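Local coordinates for hypothetical conserved protein, GK1056 (Geobacillus kaustophilus, PDB 2QYH) that is of unknown function but, as a haloacid dehalogenase-like hydrolase, may act as a magnesium-dependent phosphatase, at residues I5-I10 against Y38-T43; K200-F205 against S216-G221; N210-L215 against K232-F237. All blocks are in the same frame, centred on the assembly; numbering follows the deposited sequence.

Contact 1: residues I5-I10 against Y38-T43; sequences IVFFDI and YVAIAT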
loop_
_atom_site.group_PDB
_atom_site.type_symbol
_atom_site.label_atom_id
_atom_site.label_comp_id
_atom_site.label_asym_id
_atom_site.label_seq_id
_atom_site.Cartn_x
_atom_site.Cartn_y
_atom_site.Cartn_z
ATOM N N ILE D 5 -1.715 4.190 24.906
ATOM C CA ILE D 5 -1.361 3.847 23.541
ATOM C C ILE D 5 -1.930 2.475 23.243
ATOM O O ILE D 5 -2.020 1.631 24.132
ATOM C CB ILE D 5 0.178 3.841 23.342
ATOM C CG1 ILE D 5 0.517 3.572 21.874
ATOM C CG2 ILE D 5 0.827 2.818 24.262
ATOM C CD1 ILE D 5 1.982 3.826 21.526
ATOM N N VAL D 6 -2.349 2.266 22.003
ATOM C CA VAL D 6 -2.898 0.981 21.598
ATOM C C VAL D 6 -2.120 0.494 20.382
ATOM O O VAL D 6 -1.952 1.229 19.413
ATOM C CB VAL D 6 -4.409 1.087 21.221
ATOM C CG1 VAL D 6 -4.961 -0.304 20.893
ATOM C CG2 VAL D 6 -5.197 1.721 22.361
ATOM N N PHE D 7 -1.646 -0.744 20.450
ATOM C CA PHE D 7 -0.893 -1.361 19.366
ATOM C C PHE D 7 -1.776 -2.369 18.629
ATOM O O PHE D 7 -2.577 -3.061 19.250
ATOM C CB PHE D 7 0.338 -2.062 19.934
ATOM C CG PHE D 7 1.419 -1.124 20.360
ATOM C CD1 PHE D 7 2.379 -0.697 19.451
ATOM C CD2 PHE D 7 1.473 -0.649 21.668
ATOM C CE1 PHE D 7 3.384 0.194 19.843
ATOM C CE2 PHE D 7 2.470 0.240 22.066
ATOM C CZ PHE D 7 3.426 0.662 21.154
ATOM N N PHE D 8 -1.625 -2.449 17.309
ATOM C CA PHE D 8 -2.424 -3.358 16.493
ATOM C C PHE D 8 -1.567 -4.171 15.545
ATOM O O PHE D 8 -0.670 -3.632 14.906
ATOM C CB PHE D 8 -3.413 -2.579 15.626
ATOM C CG PHE D 8 -4.422 -1.790 16.398
ATOM C CD1 PHE D 8 -5.593 -2.389 16.856
ATOM C CD2 PHE D 8 -4.222 -0.433 16.645
ATOM C CE1 PHE D 8 -6.555 -1.643 17.548
ATOM C CE2 PHE D 8 -5.169 0.315 17.333
ATOM C CZ PHE D 8 -6.341 -0.287 17.785
ATOM N N ASP D 9 -1.833 -5.467 15.456
ATOM C CA ASP D 9 -1.117 -6.299 14.508
ATOM C C ASP D 9 -1.967 -6.068 13.257
ATOM O O ASP D 9 -3.091 -5.577 13.372
ATOM C CB ASP D 9 -1.153 -7.766 14.932
ATOM C CG ASP D 9 -0.423 -8.669 13.956
ATOM O OD1 ASP D 9 0.718 -8.323 13.568
ATOM O OD2 ASP D 9 -0.990 -9.724 13.584
ATOM N N ILE D 10 -1.462 -6.403 12.076
ATOM C CA ILE D 10 -2.220 -6.150 10.853
ATOM C C ILE D 10 -3.257 -7.212 10.444
ATOM O O ILE D 10 -4.465 -7.009 10.636
ATOM C CB ILE D 10 -1.250 -5.872 9.678
ATOM C CG1 ILE D 10 -0.348 -4.690 10.037
ATOM C CG2 ILE D 10 -2.015 -5.528 8.416
ATOM C CD1 ILE D 10 0.835 -4.517 9.113
ATOM N N TYR D 38 -2.678 7.287 21.759
ATOM C CA TYR D 38 -1.780 6.970 20.666
ATOM C C TYR D 38 -2.168 5.660 19.993
ATOM O O TYR D 38 -2.528 4.687 20.660
ATOM C CB TYR D 38 -0.336 6.884 21.166
ATOM C CG TYR D 38 0.259 8.221 21.549
ATOM C CD1 TYR D 38 0.016 9.360 20.774
ATOM C CD2 TYR D 38 1.081 8.350 22.675
ATOM C CE1 TYR D 38 0.577 10.599 21.115
ATOM C CE2 TYR D 38 1.645 9.579 23.022
ATOM C CZ TYR D 38 1.386 10.701 22.236
ATOM O OH TYR D 38 1.935 11.913 22.565
ATOM N N VAL D 39 -2.101 5.646 18.667
ATOM C CA VAL D 39 -2.430 4.464 17.890
ATOM C C VAL D 39 -1.212 4.064 17.079
ATOM O O VAL D 39 -0.652 4.871 16.330
ATOM C CB VAL D 39 -3.588 4.738 16.929
ATOM C CG1 VAL D 39 -3.861 3.509 16.075
ATOM C CG2 VAL D 39 -4.822 5.119 17.720
ATOM N N ALA D 40 -0.796 2.818 17.224
ATOM C CA ALA D 40 0.371 2.354 16.496
ATOM C C ALA D 40 0.227 0.905 16.067
ATOM O O ALA D 40 -0.515 0.124 16.675
ATOM C CB ALA D 40 1.623 2.520 17.360
ATOM N N ILE D 41 0.938 0.560 15.002
ATOM C CA ILE D 41 0.933 -0.793 14.481
ATOM C C ILE D 41 2.201 -1.488 14.969
ATOM O O ILE D 41 3.247 -0.860 15.065
ATOM C CB ILE D 41 0.930 -0.779 12.941
ATOM C CG1 ILE D 41 -0.449 -0.353 12.435
ATOM C CG2 ILE D 41 1.351 -2.148 12.399
ATOM C CD1 ILE D 41 -0.544 -0.198 10.909
ATOM N N ALA D 42 2.106 -2.767 15.306
ATOM C CA ALA D 42 3.280 -3.527 15.738
ATOM C C ALA D 42 3.309 -4.740 14.828
ATOM O O ALA D 42 2.380 -5.547 14.839
ATOM C CB ALA D 42 3.151 -3.958 17.185
ATOM N N THR D 43 4.372 -4.872 14.045
ATOM C CA THR D 43 4.458 -5.975 13.100
ATOM C C THR D 43 5.888 -6.401 12.793
ATOM O O THR D 43 6.843 -5.696 13.110
ATOM C CB THR D 43 3.773 -5.577 11.774
ATOM O OG1 THR D 43 3.814 -6.672 10.853
ATOM C CG2 THR D 43 4.481 -4.381 11.160
#

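Contact 2: residues K200-F205 against S216-G221; sequences KDVYAF and SFVGTG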
loop_
_atom_site.group_PDB
_atom_site.type_symbol
_atom_site.label_atom_id
_atom_site.label_comp_id
_atom_site.label_asym_id
_atom_site.label_seq_id
_atom_site.Cartn_x
_atom_site.Cartn_y
_atom_site.Cartn_z
ATOM N N LYS D 200 0.569 -0.058 32.404
ATOM C CA LYS D 200 -0.854 -0.126 32.728
ATOM C C LYS D 200 -1.711 0.693 31.756
ATOM O O LYS D 200 -2.940 0.612 31.773
ATOM C CB LYS D 200 -1.093 0.375 34.156
ATOM C CG LYS D 200 -0.716 1.828 34.359
ATOM C CD LYS D 200 -1.296 2.401 35.639
ATOM C CE LYS D 200 -1.024 3.902 35.716
ATOM N NZ LYS D 200 -1.595 4.538 36.936
ATOM N N ASP D 201 -1.064 1.490 30.916
ATOM C CA ASP D 201 -1.796 2.299 29.954
ATOM C C ASP D 201 -1.501 1.848 28.536
ATOM O O ASP D 201 -1.826 2.543 27.580
ATOM C CB ASP D 201 -1.433 3.771 30.108
ATOM C CG ASP D 201 -1.801 4.320 31.468
ATOM O OD1 ASP D 201 -2.999 4.316 31.821
ATOM O OD2 ASP D 201 -0.886 4.757 32.189
ATOM N N VAL D 202 -0.879 0.684 28.403
ATOM C CA VAL D 202 -0.553 0.149 27.092
ATOM C C VAL D 202 -1.539 -0.964 26.750
ATOM O O VAL D 202 -1.748 -1.868 27.546
ATOM C CB VAL D 202 0.883 -0.424 27.068
ATOM C CG1 VAL D 202 1.237 -0.920 25.667
ATOM C CG2 VAL D 202 1.861 0.634 27.517
ATOM N N TYR D 203 -2.145 -0.886 25.571
ATOM C CA TYR D 203 -3.107 -1.884 25.114
ATOM C C TYR D 203 -2.616 -2.484 23.803
ATOM O O TYR D 203 -1.844 -1.854 23.086
ATOM C CB TYR D 203 -4.461 -1.225 24.866
ATOM C CG TYR D 203 -5.053 -0.558 26.077
ATOM C CD1 TYR D 203 -6.074 -1.173 26.811
ATOM C CD2 TYR D 203 -4.574 0.673 26.515
ATOM C CE1 TYR D 203 -6.609 -0.571 27.951
ATOM C CE2 TYR D 203 -5.098 1.284 27.654
ATOM C CZ TYR D 203 -6.112 0.654 28.370
ATOM O OH TYR D 203 -6.617 1.249 29.504
ATOM N N ALA D 204 -3.060 -3.694 23.483
ATOM C CA ALA D 204 -2.675 -4.331 22.225
ATOM C C ALA D 204 -3.753 -5.299 21.748
ATOM O O ALA D 204 -4.398 -5.960 22.548
ATOM C CB ALA D 204 -1.339 -5.065 22.382
ATOM N N PHE D 205 -3.948 -5.363 20.437
ATOM C CA PHE D 205 -4.928 -6.268 19.839
ATOM C C PHE D 205 -4.184 -7.226 18.921
ATOM O O PHE D 205 -3.482 -6.794 18.007
ATOM C CB PHE D 205 -5.971 -5.500 19.016
ATOM C CG PHE D 205 -6.987 -4.779 19.842
ATOM C CD1 PHE D 205 -8.332 -5.128 19.769
ATOM C CD2 PHE D 205 -6.612 -3.723 20.665
ATOM C CE1 PHE D 205 -9.297 -4.428 20.503
ATOM C CE2 PHE D 205 -7.560 -3.018 21.401
ATOM C CZ PHE D 205 -8.909 -3.368 21.321
ATOM N N SER D 216 0.859 -10.668 26.146
ATOM C CA SER D 216 1.110 -10.930 27.555
ATOM C C SER D 216 1.960 -9.832 28.175
ATOM O O SER D 216 1.916 -9.610 29.385
ATOM C CB SER D 216 1.812 -12.270 27.725
ATOM O OG SER D 216 3.074 -12.224 27.099
ATOM N N PHE D 217 2.727 -9.134 27.346
ATOM C CA PHE D 217 3.585 -8.078 27.852
ATOM C C PHE D 217 2.891 -6.776 28.212
ATOM O O PHE D 217 3.194 -6.180 29.238
ATOM C CB PHE D 217 4.707 -7.768 26.866
ATOM C CG PHE D 217 5.480 -6.545 27.226
ATOM C CD1 PHE D 217 5.299 -5.361 26.519
ATOM C CD2 PHE D 217 6.354 -6.557 28.314
ATOM C CE1 PHE D 217 5.973 -4.198 26.888
ATOM C CE2 PHE D 217 7.035 -5.404 28.696
ATOM C CZ PHE D 217 6.843 -4.218 27.978
ATOM N N VAL D 218 1.972 -6.329 27.367
ATOM C CA VAL D 218 1.283 -5.073 27.621
ATOM C C VAL D 218 0.319 -5.127 28.793
ATOM O O VAL D 218 -0.051 -6.194 29.259
ATOM C CB VAL D 218 0.532 -4.592 26.365
ATOM C CG1 VAL D 218 1.518 -4.460 25.212
ATOM C CG2 VAL D 218 -0.602 -5.549 26.015
ATOM N N GLY D 219 -0.076 -3.961 29.274
ATOM C CA GLY D 219 -0.992 -3.913 30.391
ATOM C C GLY D 219 -2.273 -4.672 30.113
ATOM O O GLY D 219 -2.706 -5.496 30.922
ATOM N N THR D 220 -2.878 -4.404 28.961
ATOM C CA THR D 220 -4.118 -5.056 28.590
ATOM C C THR D 220 -4.025 -5.672 27.209
ATOM O O THR D 220 -4.071 -4.970 26.200
ATOM C CB THR D 220 -5.270 -4.058 28.619
ATOM O OG1 THR D 220 -5.357 -3.492 29.927
ATOM C CG2 THR D 220 -6.592 -4.739 28.279
ATOM N N GLY D 221 -3.888 -6.991 27.169
ATOM C CA GLY D 221 -3.802 -7.683 25.901
ATOM C C GLY D 221 -5.191 -8.090 25.458
ATOM O O GLY D 221 -5.983 -8.612 26.252
#

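Contact 3: residues N210-L215 against K232-F237; sequences NDIEML and KRVADF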
loop_
_atom_site.group_PDB
_atom_site.type_symbol
_atom_site.label_atom_id
_atom_site.label_comp_id
_atom_site.label_asym_id
_atom_site.label_seq_id
_atom_site.Cartn_x
_atom_site.Cartn_y
_atom_site.Cartn_z
ATOM N N ASN D 210 2.153 -15.148 16.797
ATOM C CA ASN D 210 3.246 -14.181 16.836
ATOM C C ASN D 210 2.854 -12.956 17.669
ATOM O O ASN D 210 3.676 -12.079 17.942
ATOM C CB ASN D 210 3.667 -13.775 15.415
ATOM C CG ASN D 210 2.592 -13.013 14.671
ATOM O OD1 ASN D 210 1.445 -12.933 15.104
ATOM N ND2 ASN D 210 2.963 -12.452 13.529
ATOM N N ASP D 211 1.595 -12.924 18.094
ATOM C CA ASP D 211 1.090 -11.838 18.912
ATOM C C ASP D 211 1.084 -12.184 20.400
ATOM O O ASP D 211 0.790 -11.324 21.236
ATOM C CB ASP D 211 -0.331 -11.470 18.487
ATOM C CG ASP D 211 -0.389 -10.878 17.095
ATOM O OD1 ASP D 211 0.408 -9.958 16.817
ATOM O OD2 ASP D 211 -1.233 -11.317 16.281
ATOM N N ILE D 212 1.412 -13.429 20.735
ATOM C CA ILE D 212 1.394 -13.861 22.127
ATOM C C ILE D 212 2.297 -13.085 23.066
ATOM O O ILE D 212 1.854 -12.642 24.128
ATOM C CB ILE D 212 1.715 -15.365 22.253
ATOM C CG1 ILE D 212 0.519 -16.189 21.757
ATOM C CG2 ILE D 212 2.035 -15.715 23.696
ATOM C CD1 ILE D 212 0.772 -17.677 21.708
ATOM N N GLU D 213 3.560 -12.914 22.693
ATOM C CA GLU D 213 4.479 -12.184 23.558
ATOM C C GLU D 213 3.975 -10.761 23.777
ATOM O O GLU D 213 3.943 -10.267 24.903
ATOM C CB GLU D 213 5.882 -12.155 22.955
ATOM C CG GLU D 213 6.880 -11.387 23.799
ATOM C CD GLU D 213 8.163 -11.096 23.056
ATOM O OE1 GLU D 213 8.081 -10.770 21.845
ATOM O OE2 GLU D 213 9.243 -11.178 23.682
HETATM N N MSE D 214 3.577 -10.110 22.690
HETATM C CA MSE D 214 3.061 -8.748 22.754
HETATM C C MSE D 214 1.875 -8.651 23.708
HETATM O O MSE D 214 1.848 -7.806 24.609
HETATM C CB MSE D 214 2.632 -8.282 21.364
HETATM C CG MSE D 214 1.700 -7.093 21.386
HETATM SE SE MSE D 214 1.278 -6.468 19.628
HETATM C CE MSE D 214 -0.228 -7.600 19.199
ATOM N N LEU D 215 0.905 -9.534 23.498
ATOM C CA LEU D 215 -0.310 -9.578 24.304
ATOM C C LEU D 215 -0.084 -9.803 25.798
ATOM O O LEU D 215 -0.756 -9.199 26.633
ATOM C CB LEU D 215 -1.238 -10.663 23.759
ATOM C CG LEU D 215 -2.581 -10.178 23.229
ATOM C CD1 LEU D 215 -2.362 -9.093 22.201
ATOM C CD2 LEU D 215 -3.335 -11.339 22.627
ATOM N N LYS D 232 -5.648 -16.421 23.071
ATOM C CA LYS D 232 -6.717 -16.031 23.978
ATOM C C LYS D 232 -6.311 -16.296 25.421
ATOM O O LYS D 232 -6.745 -15.596 26.335
ATOM C CB LYS D 232 -7.992 -16.817 23.680
ATOM C CG LYS D 232 -8.513 -16.670 22.274
ATOM C CD LYS D 232 -9.971 -17.090 22.201
ATOM C CE LYS D 232 -10.559 -16.864 20.812
ATOM N NZ LYS D 232 -12.030 -17.109 20.800
ATOM N N ARG D 233 -5.482 -17.314 25.631
ATOM C CA ARG D 233 -5.060 -17.654 26.980
ATOM C C ARG D 233 -4.356 -16.491 27.663
ATOM O O ARG D 233 -4.628 -16.190 28.829
ATOM C CB ARG D 233 -4.123 -18.868 26.973
ATOM C CG ARG D 233 -3.755 -19.341 28.369
ATOM C CD ARG D 233 -2.376 -19.951 28.401
ATOM N NE ARG D 233 -2.304 -21.202 27.655
ATOM C CZ ARG D 233 -2.156 -22.392 28.222
ATOM N NH1 ARG D 233 -2.065 -22.482 29.542
ATOM N NH2 ARG D 233 -2.092 -23.489 27.475
ATOM N N VAL D 234 -3.452 -15.840 26.936
ATOM C CA VAL D 234 -2.694 -14.725 27.484
ATOM C C VAL D 234 -3.410 -13.395 27.403
ATOM O O VAL D 234 -2.942 -12.416 27.978
ATOM C CB VAL D 234 -1.323 -14.561 26.786
ATOM C CG1 VAL D 234 -0.497 -15.821 26.969
ATOM C CG2 VAL D 234 -1.517 -14.236 25.301
ATOM N N ALA D 235 -4.535 -13.350 26.696
ATOM C CA ALA D 235 -5.285 -12.103 26.566
ATOM C C ALA D 235 -6.070 -11.777 27.833
ATOM O O ALA D 235 -6.649 -12.660 28.457
ATOM C CB ALA D 235 -6.237 -12.181 25.370
ATOM N N ASP D 236 -6.088 -10.502 28.204
ATOM C CA ASP D 236 -6.818 -10.057 29.385
ATOM C C ASP D 236 -8.289 -9.909 29.016
ATOM O O ASP D 236 -9.161 -9.826 29.879
ATOM C CB ASP D 236 -6.285 -8.710 29.856
ATOM C CG ASP D 236 -4.847 -8.776 30.292
ATOM O OD1 ASP D 236 -4.598 -9.256 31.411
ATOM O OD2 ASP D 236 -3.960 -8.362 29.515
ATOM N N PHE D 237 -8.558 -9.866 27.719
ATOM C CA PHE D 237 -9.920 -9.727 27.244
ATOM C C PHE D 237 -10.010 -10.225 25.807
ATOM O O PHE D 237 -9.129 -9.956 24.993
ATOM C CB PHE D 237 -10.353 -8.261 27.352
ATOM C CG PHE D 237 -11.696 -7.975 26.757
ATOM C CD1 PHE D 237 -11.816 -7.615 25.418
ATOM C CD2 PHE D 237 -12.849 -8.068 27.530
ATOM C CE1 PHE D 237 -13.065 -7.349 24.856
ATOM C CE2 PHE D 237 -14.108 -7.807 26.980
ATOM C CZ PHE D 237 -14.216 -7.446 25.639
HETATM O O HOH W 1 -1.224 -8.927 29.512
#

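Contact 1: residues I5-I10 against Y38-T43
Held at chi1 -63°, beside its own backbone N, the ring of Phe8 leans back along strand 5-8 and reaches Val39 rather than its register partner Ile41. CE2, at the ring edge and near the ring plane, comes 3.7 Å from Val39 CG1. On the other face of the sheet Phe7 turns the same way (chi1 -74°) and brings its ring obliquely against two alanines: CE1 is 3.8 Å from Ala40 CB, and CD1 is 4.0 Å from Ala42 CB. Further back on this face, Ile5 packs CG1 against the CB of Tyr38, whose ring leads away to meet Phe72 edge-to-face. The backbones run parallel and are joined by four bonds: Val6 N to Tyr38 O (2.8 Å), Ala40 N to Val6 O, Phe8 N to Ala40 O and Ala42 N to Phe8 O (each of these three 2.9 Å). The third is the most bent, at 138° about its hydrogen. Past the strand end Ile10 CG1 rests 3.9 Å from Ile41 CG2, while the Asp9 carboxylate forms a salt bridge with Lys184, which also makes a weak bond to Ala42 O. Together with helix 23-34 the strands form a beta-alpha-beta unit of the Rossmann-like HAD core, where Asp9 at the strand end fits the first aspartate of the DxDx(T/V) motif that marks the active site in this family, and so probably marks it here.

Contact 2: residues K200-F205 against S216-G221
This contact closes a beta-alpha-beta crossover in the HAD core's parallel sheet: strand 202-206 leads through helix 212-217 into strand 220-223, which returns parallel beside it. Two backbone bonds start the pairing. Thr220 N donates to Val202 O at 3.1 Å, fairly straight at the hydrogen (161°), and Ala204 N donates to Thr220 O at 3.2 Å. Thr220 is thus gripped through both its N-H and its carbonyl, and Tyr203, lying between the two bonded residues of its strand, is set in register opposite it. Their side chains leave the sheet on the same face and run side by side. Thr220 CB approaches Tyr203 CD1 to 3.5 Å, and its OG1 lies 3.7 Å from Tyr203 CE1, so the threonine branches follow one flank of the ring obliquely. The other face belongs to Val218, the first residue to leave helical conformation after the helix. Its chi1 of -57° spreads the two methyls over different partners: CG1 meets Val202 CG1 at 3.6 Å, the two valines crossing at about a right angle, and CG2 meets Ala204 CB at 3.7 Å. After this valine, Gly219 makes the turn into the strand, its CA 4.5 Å from Lys200 CA. Strand 5-8 flanks strand 202-206 across the sheet from Thr220, with Ile5 and Phe7 against Val202. Helix 184-195 also covers Val202 through Ile192, and the tail residue Leu256 lies against Tyr203. Helix 246-253 packs on Phe205, further along the strand.

Contact 3: residues N210-L215 against K232-F237
The carboxylate of Asp236, the flat group here, is linked to Leu215 through OD2 and a water: OD2 lies 2.8 Å from water 1, which in turn lies 2.9 Å from Leu215 O. Directly, Asp236 OD2 and Leu215 O stand 4.4 Å apart, and the water lies between them, within hydrogen-bonding distance of both. OD2 also accepts the backbone N-H of Gly221, its strongest partner, which helps fix the carboxylate at the start of strand 220-223. Beside this water the contact is aliphatic. It joins helix 212-217 to the end of helix 229-234, two helices of the HAD core that follow successive strands of its parallel sheet. Val234, with CG2 set between its backbone N and carbonyl carbon (chi1 -60°), directs that methyl at the first helix, 3.9 Å from Leu215 CB and equally far from Ile212 O. Its other methyl, CG1, lies 4.1 Å from Ile212 CG2, the two side chains crossing at about a right angle. Leu215 extends CD2 past the valine to Ala235 CB, 4.1 Å away. Val231, nearly one helical turn earlier, touches both Ile212 and Leu215, and Ala235 backs onto Ala223.

How the contacts relate
From the N terminus, contact 1 closes the first loop, bringing 38-43 back beside 5-10 after helix 23-34, and is complete long before the others begin. Contact 2 opens at 200-205, and its strand lies directly against 5-8 in the same sheet, so contacts 1 and 2 share a continuous run of parallel strands. Contact 3 opens at 210-215, before 216-221 closes contact 2, and closes only at 232-237: these two cross, with helix 212-217 common to both. Gly221 O probably accepts Phe237 N where strand 237-238 joins 220-223, tying contact 3 to contact 2, while the selenium of selenomethionine Met214 packs on Ala42 and joins contact 3 to contact 1.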